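Local coordinates for ferritin like protein (Caulobacter vibrioides, PDB 3HL1) that is of unknown function but belongs to the ferritin-like family of helical proteins and probably binds metal, at residues 19-24 with 82-87; 30-35 with 108-113; 101-106 with 115-120; 130-135 with 147-152; 267-272 with 301-306. All coordinates share one frame; numbering follows the deposited sequence.

Interaction 1: 19-24 with 82-87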
# COMPACT_ATOMS: atom_id res chain seq x y z
N ILE A 19 4.80 -0.90 -6.14
CA ILE A 19 4.23 -2.03 -5.43
C ILE A 19 4.77 -2.13 -4.00
O ILE A 19 4.02 -2.46 -3.09
CB ILE A 19 4.31 -3.35 -6.24
CG1 ILE A 19 3.01 -4.17 -5.96
CG2 ILE A 19 5.52 -4.04 -5.88
CD1 ILE A 19 2.75 -5.27 -6.86
N ASP A 20 6.05 -1.79 -3.79
CA ASP A 20 6.64 -1.82 -2.43
C ASP A 20 5.94 -0.83 -1.52
O ASP A 20 5.67 -1.13 -0.35
CB ASP A 20 8.12 -1.50 -2.46
CG ASP A 20 8.98 -2.62 -3.07
OD1 ASP A 20 8.50 -3.70 -3.33
OD2 ASP A 20 10.14 -2.28 -3.32
N LEU A 21 5.59 0.33 -2.06
CA LEU A 21 4.93 1.36 -1.26
C LEU A 21 3.53 0.91 -0.94
O LEU A 21 3.10 0.96 0.23
CB LEU A 21 4.93 2.71 -1.97
CG LEU A 21 4.19 3.89 -1.25
CD1 LEU A 21 4.60 4.12 0.19
CD2 LEU A 21 4.44 5.15 -2.00
N GLU A 22 2.80 0.39 -1.93
CA GLU A 22 1.41 -0.08 -1.66
C GLU A 22 1.44 -1.18 -0.60
O GLU A 22 0.64 -1.20 0.33
CB GLU A 22 0.69 -0.60 -2.95
CG GLU A 22 0.54 0.46 -4.05
CD GLU A 22 -0.46 1.60 -3.77
OE1 GLU A 22 -1.35 1.40 -2.92
OE2 GLU A 22 -0.39 2.64 -4.49
N LEU A 23 2.35 -2.12 -0.75
CA LEU A 23 2.47 -3.23 0.20
C LEU A 23 2.82 -2.72 1.61
O LEU A 23 2.27 -3.20 2.63
CB LEU A 23 3.58 -4.20 -0.26
CG LEU A 23 3.71 -5.45 0.65
CD1 LEU A 23 2.39 -6.21 0.72
CD2 LEU A 23 4.81 -6.39 0.23
N TRP A 24 3.77 -1.77 1.68
CA TRP A 24 4.14 -1.18 2.96
C TRP A 24 2.92 -0.66 3.76
O TRP A 24 2.87 -0.84 4.95
CB TRP A 24 5.19 -0.09 2.77
CG TRP A 24 5.70 0.51 4.00
CD1 TRP A 24 6.86 0.21 4.62
CD2 TRP A 24 5.14 1.60 4.71
NE1 TRP A 24 7.01 0.96 5.74
CE2 TRP A 24 5.98 1.85 5.81
CE3 TRP A 24 3.96 2.36 4.56
CZ2 TRP A 24 5.71 2.83 6.75
CZ3 TRP A 24 3.70 3.36 5.50
CH2 TRP A 24 4.56 3.58 6.58
N THR A 82 11.03 6.95 10.73
CA THR A 82 10.00 7.68 9.96
C THR A 82 10.15 7.40 8.44
O THR A 82 9.70 8.18 7.61
CB THR A 82 10.10 9.20 10.23
OG1 THR A 82 11.44 9.65 9.98
CG2 THR A 82 9.73 9.53 11.68
N ALA A 83 10.77 6.28 8.09
CA ALA A 83 11.00 5.93 6.70
C ALA A 83 9.77 5.28 6.02
O ALA A 83 9.38 4.16 6.36
CB ALA A 83 12.22 5.02 6.61
N VAL A 84 9.18 6.02 5.07
CA VAL A 84 8.11 5.57 4.20
C VAL A 84 8.73 5.33 2.81
O VAL A 84 9.41 6.22 2.29
CB VAL A 84 6.97 6.64 4.13
CG1 VAL A 84 5.84 6.19 3.17
CG2 VAL A 84 6.41 6.89 5.54
N PRO A 85 8.53 4.15 2.22
CA PRO A 85 9.16 3.88 0.90
C PRO A 85 8.86 4.94 -0.16
O PRO A 85 7.71 5.19 -0.48
CB PRO A 85 8.59 2.50 0.50
CG PRO A 85 8.30 1.83 1.87
CD PRO A 85 7.83 2.97 2.75
N HIS A 86 9.92 5.60 -0.65
CA HIS A 86 9.84 6.45 -1.86
C HIS A 86 9.13 7.80 -1.66
O HIS A 86 8.78 8.46 -2.62
CB HIS A 86 9.25 5.64 -3.07
CG HIS A 86 10.06 4.41 -3.41
ND1 HIS A 86 11.34 4.49 -3.90
CD2 HIS A 86 9.80 3.10 -3.24
CE1 HIS A 86 11.83 3.27 -4.03
NE2 HIS A 86 10.92 2.40 -3.65
N ILE A 87 8.91 8.17 -0.40
CA ILE A 87 8.25 9.43 -0.04
C ILE A 87 9.18 10.27 0.83
O ILE A 87 9.74 9.79 1.80
CB ILE A 87 6.91 9.24 0.68
CG1 ILE A 87 5.93 8.43 -0.19
CG2 ILE A 87 6.30 10.62 1.05
CD1 ILE A 87 5.62 9.06 -1.57
O HOH W 1 11.45 -0.27 -4.18
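Apolar side chains and one CH-pi contact seat a loop against the middle of helix 8-35, near the centre of the chain, where Pro-85 meets Trp-24 and Leu-21. The side chains of Pro-85 and Trp-24 cross at about a right angle, and the proline CD lies over one face of the indole, 3.4 Å from the centroid of the five-membered ring of Trp-24 and 8° off the ring normal. Proline suits this place because its CD hydrogens, slightly polarised by the adjacent nitrogen, make favourable company for the electron-rich indole face. With CG anti to the backbone N (chi1 -176°), Trp-24 brings its ring against Val-84 and Pro-85, and its CH2 atom reaches Val-84 CG2 at 3.9 Å. Glu-78 O accepts from the indole NE1, so the ring is fixed at its polar end too. Val-84 to Ile-87 is a type II beta turn laid on one of the long helices of this ferritin-like protein. Leu-21 fills the turn's near side with both branches: CD1 is 3.8 Å from Val-84 CG1, and CD2 is 4.0 Å from Ile-87 CG1. At the more open flank a water donates to Asp-20 OD2 (2.5 Å) and lies 2.8 Å from His-86 NE2, in the plane of the imidazole.

Interaction 2: 30-35 with 108-113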
# COMPACT_ATOMS: atom_id res chain seq x y z
N LEU A 30 -3.42 -2.52 8.60
CA LEU A 30 -3.99 -3.70 9.24
C LEU A 30 -3.71 -3.71 10.73
O LEU A 30 -4.59 -4.08 11.55
CB LEU A 30 -3.44 -5.00 8.62
CG LEU A 30 -4.03 -5.44 7.26
CD1 LEU A 30 -3.19 -6.62 6.66
CD2 LEU A 30 -5.57 -5.74 7.38
N THR A 31 -2.49 -3.34 11.09
CA THR A 31 -2.05 -3.25 12.49
C THR A 31 -2.91 -2.25 13.27
O THR A 31 -3.40 -2.60 14.34
CB THR A 31 -0.54 -2.94 12.59
OG1 THR A 31 0.15 -4.00 11.91
CG2 THR A 31 -0.10 -2.88 14.09
N VAL A 32 -3.16 -1.08 12.69
CA VAL A 32 -4.12 -0.09 13.27
C VAL A 32 -5.51 -0.66 13.34
O VAL A 32 -6.15 -0.58 14.38
CB VAL A 32 -4.12 1.24 12.48
CG1 VAL A 32 -5.23 2.22 12.95
CG2 VAL A 32 -2.70 1.83 12.56
N LEU A 33 -6.00 -1.22 12.24
CA LEU A 33 -7.35 -1.78 12.18
C LEU A 33 -7.64 -2.72 13.33
O LEU A 33 -8.58 -2.55 14.08
CB LEU A 33 -7.57 -2.55 10.87
CG LEU A 33 -8.92 -3.14 10.57
CD1 LEU A 33 -10.04 -2.00 10.57
CD2 LEU A 33 -8.90 -4.03 9.29
N TYR A 34 -6.84 -3.75 13.45
CA TYR A 34 -7.13 -4.81 14.42
C TYR A 34 -6.87 -4.40 15.86
O TYR A 34 -7.38 -5.06 16.77
CB TYR A 34 -6.39 -6.10 14.06
CG TYR A 34 -7.05 -6.82 12.92
CD1 TYR A 34 -8.29 -7.42 13.08
CD2 TYR A 34 -6.48 -6.83 11.64
CE1 TYR A 34 -8.93 -8.05 12.02
CE2 TYR A 34 -7.12 -7.45 10.58
CZ TYR A 34 -8.33 -8.07 10.79
OH TYR A 34 -8.96 -8.70 9.76
N SER A 35 -6.19 -3.27 16.06
CA SER A 35 -6.07 -2.67 17.40
C SER A 35 -7.39 -2.16 17.97
O SER A 35 -7.51 -2.07 19.18
CB SER A 35 -5.06 -1.53 17.49
OG SER A 35 -5.62 -0.31 16.99
N GLY A 108 1.77 0.46 15.26
CA GLY A 108 1.09 0.75 16.50
C GLY A 108 -0.42 0.73 16.34
O GLY A 108 -0.92 0.35 15.26
N PRO A 109 -1.16 1.10 17.41
CA PRO A 109 -2.59 1.02 17.41
C PRO A 109 -3.20 2.27 16.79
O PRO A 109 -2.47 3.12 16.25
CB PRO A 109 -2.93 0.91 18.91
CG PRO A 109 -1.90 1.74 19.55
CD PRO A 109 -0.64 1.54 18.71
N LEU A 110 -4.53 2.35 16.82
CA LEU A 110 -5.22 3.58 16.42
C LEU A 110 -4.88 4.65 17.48
O LEU A 110 -5.52 4.75 18.47
CB LEU A 110 -6.71 3.36 16.35
CG LEU A 110 -7.44 4.63 15.88
CD1 LEU A 110 -7.20 4.84 14.35
CD2 LEU A 110 -8.95 4.49 16.21
N ASP A 111 -3.80 5.38 17.28
CA ASP A 111 -3.48 6.53 18.14
C ASP A 111 -3.11 7.71 17.24
O ASP A 111 -3.01 7.56 16.02
CB ASP A 111 -2.38 6.19 19.14
CG ASP A 111 -1.07 5.73 18.47
OD1 ASP A 111 -0.87 5.95 17.25
OD2 ASP A 111 -0.21 5.15 19.17
N LEU A 112 -2.91 8.87 17.82
CA LEU A 112 -2.60 10.06 17.00
C LEU A 112 -1.42 9.87 16.06
O LEU A 112 -1.47 10.26 14.88
CB LEU A 112 -2.41 11.27 17.91
CG LEU A 112 -2.29 12.59 17.13
CD1 LEU A 112 -3.49 12.80 16.18
CD2 LEU A 112 -2.11 13.76 18.09
N THR A 113 -0.35 9.30 16.58
CA THR A 113 0.87 9.05 15.83
C THR A 113 0.59 8.23 14.55
O THR A 113 1.07 8.57 13.48
CB THR A 113 1.93 8.31 16.69
OG1 THR A 113 2.28 9.12 17.82
CG2 THR A 113 3.25 8.08 15.88
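Ser-35 OG joins two backbones: it accepts a hydrogen bond from Leu-110 N at 2.9 Å, with an N-H...O angle of 152°, and donates its own proton to Val-32 O at 2.7 Å. The contact ties the C-terminal part of helix 8-35, within the ferritin-like helical body, to the loop that leads into helix 112-121. Serine fits because a small hydroxyl can turn back to a carbonyl one turn earlier in its own helix while still offering oxygen to an incoming N-H. The chi1 of 80° places OG between the backbone N and the carbonyl carbon, from where both partners can be met. Loop and helix come close here, and Pro-109 CB packs 3.5 Å from Ser-35 CB. Gly-108, in an extended conformation, carries no side chain that would crowd the ring of Pro-109, and its carbonyl oxygen lies against the methyl groups of Thr-31 and Val-32, 3.5 Å from Thr-31 CG2. Thr-31 turns its hydroxyl instead to Pro-27 O in its own helix and to Tyr-316 OH. Leu-110 is the centre of an inverse gamma turn, after which Asp-111 takes the N-cap position of helix 112-121, a role well suited to a short carboxylate. The beta-branched Val-32 divides its work between its two methyls: CG2 faces the carbonyl oxygens of Gly-108 and Pro-109, whereas CG1 meets Leu-110 CD1 at 3.6 Å.

Interaction 3: 101-106 with 115-120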
# COMPACT_ATOMS: atom_id res chain seq x y z
N THR A 101 1.77 15.81 13.05
CA THR A 101 2.81 15.44 13.98
C THR A 101 2.19 15.27 15.38
O THR A 101 1.27 16.02 15.75
CB THR A 101 3.93 16.50 14.00
OG1 THR A 101 4.80 16.24 15.09
CG2 THR A 101 3.38 17.86 14.21
N PRO A 102 2.62 14.25 16.14
CA PRO A 102 3.65 13.29 15.86
C PRO A 102 3.27 12.26 14.78
O PRO A 102 2.08 12.08 14.51
CB PRO A 102 3.83 12.60 17.21
CG PRO A 102 2.47 12.64 17.81
CD PRO A 102 1.96 13.99 17.44
N TYR A 103 4.27 11.61 14.22
CA TYR A 103 4.08 10.55 13.21
C TYR A 103 5.25 9.54 13.27
O TYR A 103 6.29 9.84 13.86
CB TYR A 103 3.92 11.22 11.86
CG TYR A 103 5.22 11.52 11.12
CD1 TYR A 103 5.98 12.67 11.36
CD2 TYR A 103 5.66 10.65 10.15
CE1 TYR A 103 7.17 12.90 10.65
CE2 TYR A 103 6.81 10.86 9.47
CZ TYR A 103 7.55 11.97 9.70
OH TYR A 103 8.68 12.07 8.91
N SER A 104 5.06 8.33 12.72
CA SER A 104 6.08 7.29 12.83
C SER A 104 5.85 6.20 11.83
O SER A 104 4.69 5.84 11.59
CB SER A 104 6.04 6.71 14.26
OG SER A 104 6.97 5.67 14.41
N ALA A 105 6.94 5.62 11.27
CA ALA A 105 6.84 4.46 10.42
C ALA A 105 6.73 3.17 11.26
O ALA A 105 6.53 2.09 10.71
CB ALA A 105 8.00 4.36 9.43
N GLU A 106 6.84 3.27 12.58
CA GLU A 106 6.70 2.13 13.44
C GLU A 106 5.27 1.76 13.58
O GLU A 106 4.40 2.62 13.65
CB GLU A 106 7.28 2.39 14.82
CG GLU A 106 8.76 2.72 14.80
CD GLU A 106 9.26 2.95 16.23
OE1 GLU A 106 8.69 2.43 17.20
OE2 GLU A 106 10.24 3.66 16.38
N VAL A 115 -2.58 7.65 13.12
CA VAL A 115 -3.54 8.33 12.26
C VAL A 115 -2.87 9.48 11.52
O VAL A 115 -3.06 9.63 10.32
CB VAL A 115 -4.77 8.80 13.05
CG1 VAL A 115 -5.62 9.73 12.17
CG2 VAL A 115 -5.54 7.51 13.44
N ASN A 116 -1.99 10.23 12.19
CA ASN A 116 -1.21 11.25 11.48
C ASN A 116 -0.39 10.70 10.29
O ASN A 116 -0.38 11.31 9.18
CB ASN A 116 -0.24 12.00 12.43
CG ASN A 116 -0.93 13.06 13.25
OD1 ASN A 116 -2.00 13.57 12.88
ND2 ASN A 116 -0.34 13.39 14.40
N THR A 117 0.32 9.59 10.54
CA THR A 117 1.09 8.87 9.52
C THR A 117 0.21 8.43 8.33
O THR A 117 0.62 8.56 7.20
CB THR A 117 1.80 7.68 10.13
OG1 THR A 117 2.52 8.11 11.30
CG2 THR A 117 2.78 7.03 9.10
N MSE A 118 -0.99 7.90 8.62
CA MSE A 118 -1.96 7.52 7.59
C MSE A 118 -2.41 8.70 6.72
O MSE A 118 -2.47 8.58 5.48
CB MSE A 118 -3.14 6.78 8.23
CG MSE A 118 -2.66 5.48 8.79
SE MSE A 118 -4.03 4.59 9.81
CE MSE A 118 -4.97 4.01 8.52
N CYS A 119 -2.56 9.87 7.35
CA CYS A 119 -2.88 11.12 6.65
C CYS A 119 -1.71 11.55 5.75
O CYS A 119 -1.91 11.94 4.60
CB CYS A 119 -3.23 12.26 7.62
SG CYS A 119 -4.82 12.07 8.46
N LEU A 120 -0.51 11.44 6.27
CA LEU A 120 0.72 11.73 5.52
C LEU A 120 0.90 10.82 4.30
O LEU A 120 1.20 11.30 3.21
CB LEU A 120 1.92 11.58 6.45
CG LEU A 120 2.20 12.75 7.38
CD1 LEU A 120 3.16 12.31 8.46
CD2 LEU A 120 2.79 13.88 6.58
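Asn-116 and Thr-117, neighbours on helix 112-121, each make one hydrogen bond to the backbone of the loop 101-106. Asn-116 ND2 donates to Pro-102 O at 2.8 Å with an N-H...O angle of 160°; the acceptor lies in the amide plane, while the donor is somewhat tilted from the carbonyl plane. Asparagine is apt here, since its short side chain carries an N-H donor to a carbonyl just beyond the helix surface. Thr-117 works the other way. Its OG1 accepts from Ser-104 N at 2.9 Å, along an almost straight N-H...O line of 169°, and is also hydrogen-bonded to Thr-113 O one turn earlier in the helix. Between these two bonds Tyr-103 turns toward the helix, its CG lying between the backbone N and the carbonyl carbon (chi1 86°). Leu-120 CD1 then sits over one face of the phenol ring, 3.4 Å from Tyr-103 CD2, while Thr-117 OG1 is near the ring edge. Within the loop, Ser-104 OG accepts from Glu-106 N at 3.0 Å, forming an ST turn, and Ser-104 O is bonded to Tyr-28 OH of helix 8-35. Helix side chains thus satisfy Pro-102 O and Ser-104 N, which implies that the loop's place on the helix rests on directional polar bonds at these two residues, with the contact of Tyr-103 and Leu-120 between them.

Interaction 4: 130-135 with 147-152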
# COMPACT_ATOMS: atom_id res chain seq x y z
N ARG A 130 4.31 21.29 -5.63
CA ARG A 130 5.50 21.07 -6.41
C ARG A 130 5.20 20.56 -7.79
O ARG A 130 4.20 19.90 -8.02
CB ARG A 130 6.53 20.20 -5.69
CG ARG A 130 6.15 18.81 -5.33
CD ARG A 130 7.31 18.15 -4.62
NE ARG A 130 8.13 17.26 -5.45
CZ ARG A 130 9.43 17.40 -5.74
NH1 ARG A 130 10.15 18.44 -5.32
NH2 ARG A 130 10.02 16.48 -6.47
N GLU A 131 6.08 20.94 -8.71
CA GLU A 131 6.09 20.36 -10.04
C GLU A 131 6.62 18.91 -9.91
O GLU A 131 7.67 18.71 -9.32
CB GLU A 131 7.00 21.20 -10.96
CG GLU A 131 6.27 22.36 -11.61
CD GLU A 131 5.18 21.87 -12.55
OE1 GLU A 131 5.49 21.04 -13.43
OE2 GLU A 131 4.02 22.28 -12.38
N PRO A 132 5.87 17.92 -10.46
CA PRO A 132 6.32 16.53 -10.41
C PRO A 132 7.68 16.40 -11.04
O PRO A 132 7.93 17.01 -12.10
CB PRO A 132 5.27 15.79 -11.24
CG PRO A 132 4.06 16.67 -11.17
CD PRO A 132 4.57 18.04 -11.15
N ASP A 133 8.57 15.67 -10.37
CA ASP A 133 9.90 15.44 -10.89
C ASP A 133 9.79 14.19 -11.76
O ASP A 133 9.58 13.07 -11.25
CB ASP A 133 10.90 15.23 -9.79
CG ASP A 133 12.31 15.20 -10.31
OD1 ASP A 133 12.51 14.99 -11.54
OD2 ASP A 133 13.20 15.36 -9.47
N LEU A 134 9.90 14.40 -13.07
CA LEU A 134 9.62 13.36 -14.05
C LEU A 134 10.86 12.59 -14.52
O LEU A 134 10.75 11.73 -15.42
CB LEU A 134 8.87 13.96 -15.27
CG LEU A 134 7.56 14.70 -14.94
CD1 LEU A 134 6.95 15.31 -16.19
CD2 LEU A 134 6.58 13.77 -14.23
N ALA A 135 12.02 12.89 -13.95
CA ALA A 135 13.27 12.23 -14.33
C ALA A 135 13.23 10.71 -13.90
O ALA A 135 12.70 10.37 -12.84
CB ALA A 135 14.44 12.96 -13.70
N PHE A 147 4.41 10.32 -7.46
CA PHE A 147 5.02 9.04 -7.91
C PHE A 147 4.24 8.53 -9.14
O PHE A 147 4.83 8.21 -10.18
CB PHE A 147 4.95 8.01 -6.77
CG PHE A 147 5.84 6.76 -6.98
CD1 PHE A 147 5.96 6.15 -8.21
CD2 PHE A 147 6.55 6.24 -5.94
CE1 PHE A 147 6.78 5.05 -8.39
CE2 PHE A 147 7.38 5.13 -6.12
CZ PHE A 147 7.49 4.56 -7.36
N TYR A 148 2.91 8.43 -9.04
CA TYR A 148 2.11 7.99 -10.18
C TYR A 148 2.13 8.90 -11.39
O TYR A 148 2.04 8.40 -12.51
CB TYR A 148 0.69 7.59 -9.78
CG TYR A 148 0.67 6.27 -9.04
CD1 TYR A 148 1.00 5.08 -9.70
CD2 TYR A 148 0.39 6.20 -7.69
CE1 TYR A 148 1.01 3.87 -9.02
CE2 TYR A 148 0.39 4.97 -7.01
CZ TYR A 148 0.72 3.81 -7.70
OH TYR A 148 0.76 2.62 -7.06
N ASP A 149 2.24 10.22 -11.19
CA ASP A 149 2.48 11.13 -12.29
C ASP A 149 3.73 10.80 -13.12
O ASP A 149 3.70 10.85 -14.37
CB ASP A 149 2.71 12.54 -11.76
CG ASP A 149 1.44 13.29 -11.51
OD1 ASP A 149 0.33 12.81 -11.79
OD2 ASP A 149 1.59 14.43 -11.04
N ALA A 150 4.85 10.59 -12.43
CA ALA A 150 6.12 10.17 -13.05
C ALA A 150 5.93 8.84 -13.76
O ALA A 150 6.33 8.65 -14.92
CB ALA A 150 7.21 10.05 -12.01
N LEU A 151 5.30 7.89 -13.08
CA LEU A 151 5.06 6.59 -13.71
C LEU A 151 4.29 6.68 -15.05
O LEU A 151 4.65 6.08 -16.03
CB LEU A 151 4.33 5.69 -12.74
CG LEU A 151 4.43 4.20 -13.08
CD1 LEU A 151 5.81 3.64 -12.75
CD2 LEU A 151 3.29 3.41 -12.36
N ARG A 152 3.24 7.50 -15.11
CA ARG A 152 2.52 7.74 -16.39
C ARG A 152 3.43 8.23 -17.55
O ARG A 152 3.25 7.83 -18.69
CB ARG A 152 1.43 8.80 -16.22
CG ARG A 152 0.28 8.38 -15.38
CD ARG A 152 -0.76 9.52 -15.39
NE ARG A 152 -1.90 9.19 -14.54
CZ ARG A 152 -2.09 9.66 -13.31
NH1 ARG A 152 -1.20 10.45 -12.72
NH2 ARG A 152 -3.16 9.29 -12.63
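Pro-132 is the first residue of 130-135 to touch helix 144-157, resting its ring against Asp-149. The approach is oblique: a methylene of the ring, CG, comes up to the carboxylate in a close van der Waals contact, 3.3 Å from Asp-149 OD2. Proline also favours the extended backbone by which the loop runs past the helix. The other oxygen of Asp-149 is engaged within the helix itself: OD1 forms a salt bridge with Arg-152 NH1 at 3.0 Å, and Arg-152 in turn reaches Asp-200 of helix 188-207. Glu-125 lies close to OD2, a like charge that the arginine probably helps to offset.

The CB of Asp-133 points away from the helix, and the residue presents its carbonyl oxygen, 3.9 Å from Ala-150 CB. Its OD1 accepts from Ala-135 N at 3.2 Å, with an N-H...O angle of 168°, which makes an Asx turn; aspartate is well suited to bending the chain in this way. Leu-134 follows with CG anti to its carbonyl carbon (chi1 -56°), directing CD2 to the helix backbone, 3.8 Å from Ala-150 CA. Alanine at that position keeps the surface low enough for the leucine methyl to come against the main chain. This is a light surface contact, without a hydrogen bond between the two segments. Tyr-148 and Leu-151 of helix 144-157 are buried on other sides: Tyr-148 packs on helix 188-207, and Leu-151 packs on helix 8-35 at Leu-11, His-14 and Phe-15.

Interaction 5: 267-272 with 301-306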
# COMPACT_ATOMS: atom_id res chain seq x y z
N ALA A 267 5.34 -14.79 16.06
CA ALA A 267 6.05 -15.72 15.21
C ALA A 267 5.11 -16.32 14.19
O ALA A 267 5.50 -16.52 13.04
CB ALA A 267 6.73 -16.80 15.99
N ARG A 268 3.89 -16.65 14.62
CA ARG A 268 2.90 -17.20 13.70
C ARG A 268 2.54 -16.20 12.58
O ARG A 268 2.43 -16.58 11.40
CB ARG A 268 1.70 -17.67 14.48
CG ARG A 268 0.52 -17.86 13.65
CD ARG A 268 -0.65 -18.34 14.42
NE ARG A 268 -1.59 -18.75 13.39
CZ ARG A 268 -1.84 -20.00 13.02
NH1 ARG A 268 -1.29 -21.05 13.66
NH2 ARG A 268 -2.71 -20.18 12.02
N LEU A 269 2.39 -14.94 12.94
CA LEU A 269 2.13 -13.91 11.97
C LEU A 269 3.27 -13.74 10.97
O LEU A 269 3.02 -13.64 9.80
CB LEU A 269 1.81 -12.58 12.66
CG LEU A 269 1.66 -11.30 11.80
CD1 LEU A 269 0.58 -11.59 10.69
CD2 LEU A 269 1.26 -10.15 12.69
N ILE A 270 4.51 -13.70 11.45
CA ILE A 270 5.68 -13.63 10.59
C ILE A 270 5.71 -14.79 9.59
O ILE A 270 5.88 -14.56 8.41
CB ILE A 270 6.94 -13.58 11.42
CG1 ILE A 270 6.99 -12.29 12.26
CG2 ILE A 270 8.23 -13.68 10.54
CD1 ILE A 270 8.00 -12.33 13.44
N ALA A 271 5.50 -16.02 10.05
CA ALA A 271 5.46 -17.15 9.20
C ALA A 271 4.31 -17.08 8.16
O ALA A 271 4.51 -17.28 6.95
CB ALA A 271 5.34 -18.43 10.03
N ASP A 272 3.09 -16.84 8.64
CA ASP A 272 1.92 -16.80 7.73
C ASP A 272 2.05 -15.66 6.71
O ASP A 272 1.73 -15.82 5.53
CB ASP A 272 0.60 -16.64 8.51
CG ASP A 272 0.19 -17.89 9.28
OD1 ASP A 272 0.76 -18.96 9.02
OD2 ASP A 272 -0.70 -17.77 10.17
N GLY A 301 -5.61 -11.95 9.18
CA GLY A 301 -6.32 -11.03 10.04
C GLY A 301 -6.55 -11.64 11.43
O GLY A 301 -6.40 -10.97 12.46
N GLY A 302 -6.88 -12.91 11.45
CA GLY A 302 -6.94 -13.62 12.72
C GLY A 302 -5.62 -13.64 13.47
O GLY A 302 -5.58 -13.46 14.71
N ASP A 303 -4.51 -13.82 12.75
CA ASP A 303 -3.18 -13.73 13.34
C ASP A 303 -2.82 -12.35 13.94
O ASP A 303 -2.19 -12.25 15.01
CB ASP A 303 -2.09 -13.96 12.26
CG ASP A 303 -2.05 -15.36 11.74
OD1 ASP A 303 -2.65 -16.26 12.33
OD2 ASP A 303 -1.46 -15.55 10.66
N ILE A 304 -3.19 -11.30 13.23
CA ILE A 304 -2.94 -9.91 13.67
C ILE A 304 -3.77 -9.60 14.91
O ILE A 304 -3.30 -9.02 15.90
CB ILE A 304 -3.24 -8.90 12.51
CG1 ILE A 304 -2.37 -9.23 11.32
CG2 ILE A 304 -3.03 -7.47 12.98
CD1 ILE A 304 -2.81 -8.55 9.97
N LEU A 305 -5.04 -9.95 14.87
CA LEU A 305 -5.91 -9.74 16.04
C LEU A 305 -5.40 -10.51 17.25
O LEU A 305 -5.42 -10.03 18.38
CB LEU A 305 -7.33 -10.17 15.75
CG LEU A 305 -8.36 -10.06 16.86
CD1 LEU A 305 -8.44 -8.65 17.39
CD2 LEU A 305 -9.70 -10.49 16.32
N SER A 306 -4.91 -11.70 17.01
CA SER A 306 -4.48 -12.53 18.11
C SER A 306 -3.25 -11.93 18.81
O SER A 306 -3.18 -11.93 20.04
CB SER A 306 -4.26 -13.97 17.65
OG SER A 306 -3.46 -14.62 18.61
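Two neighbouring helices, 261-283 and 292-309, form an antiparallel pair here, their local axes 9.2 Å apart at closest approach with an angle of 156° between directions. At the outer edge of the interface Arg-268 makes a salt bridge to Asp-303: NE donates to OD1 at 2.9 Å with an N-H...O angle of 161°. The oxygen lies in the guanidinium plane at its edge, yet the donor meets the carboxylate from above its plane, the two flat groups being turned 73° apart. Arginine suits the position because its extended chain, with CG anti to the backbone N, carries NE across to Asp-303, with CG and CD also near OD1. Asp-272, one turn on from Arg-268, joins the same network, but its modelled OD2 lies very close to Asp-303 OD2, so its place is less certain. Deeper in, Leu-269 covers the aliphatic base of Asp-303, its CD1 lying 3.9 Å from Asp-303 CB. The same methyl touches Ile-304 CG1 at 3.8 Å, and Ile-304 continues inward to Leu-30 and Tyr-34 of helix 8-35. Branched apolar residues thus fill the inner side of the pair. Asp-303 is buried although it is acidic, and the adjacent Arg-268 would be expected to favour its charged form.

In the fold
Interactions 1 and 2 both use helix 8-35, their centres about 17 Å apart, and bring to it an early part of the long connection after helix 42-67 and its end at the start of helix 112-121. Interaction 3 pins another part of that connection to helix 112-121, which it shares with interaction 2; it touches both, through Ala-105 on Trp-24 and Val-115 on Leu-110. Interaction 4, next along the chain, meets interaction 1 where Tyr-148 reaches Glu-22. Interaction 5 comes last, about 37 Å from interaction 4 between centres and across the chain's centre, and touches interaction 2 through Tyr-34 and Ile-304. Helix 8-35 therefore links loops, the later helices and the C-terminal helix pair into one helical body.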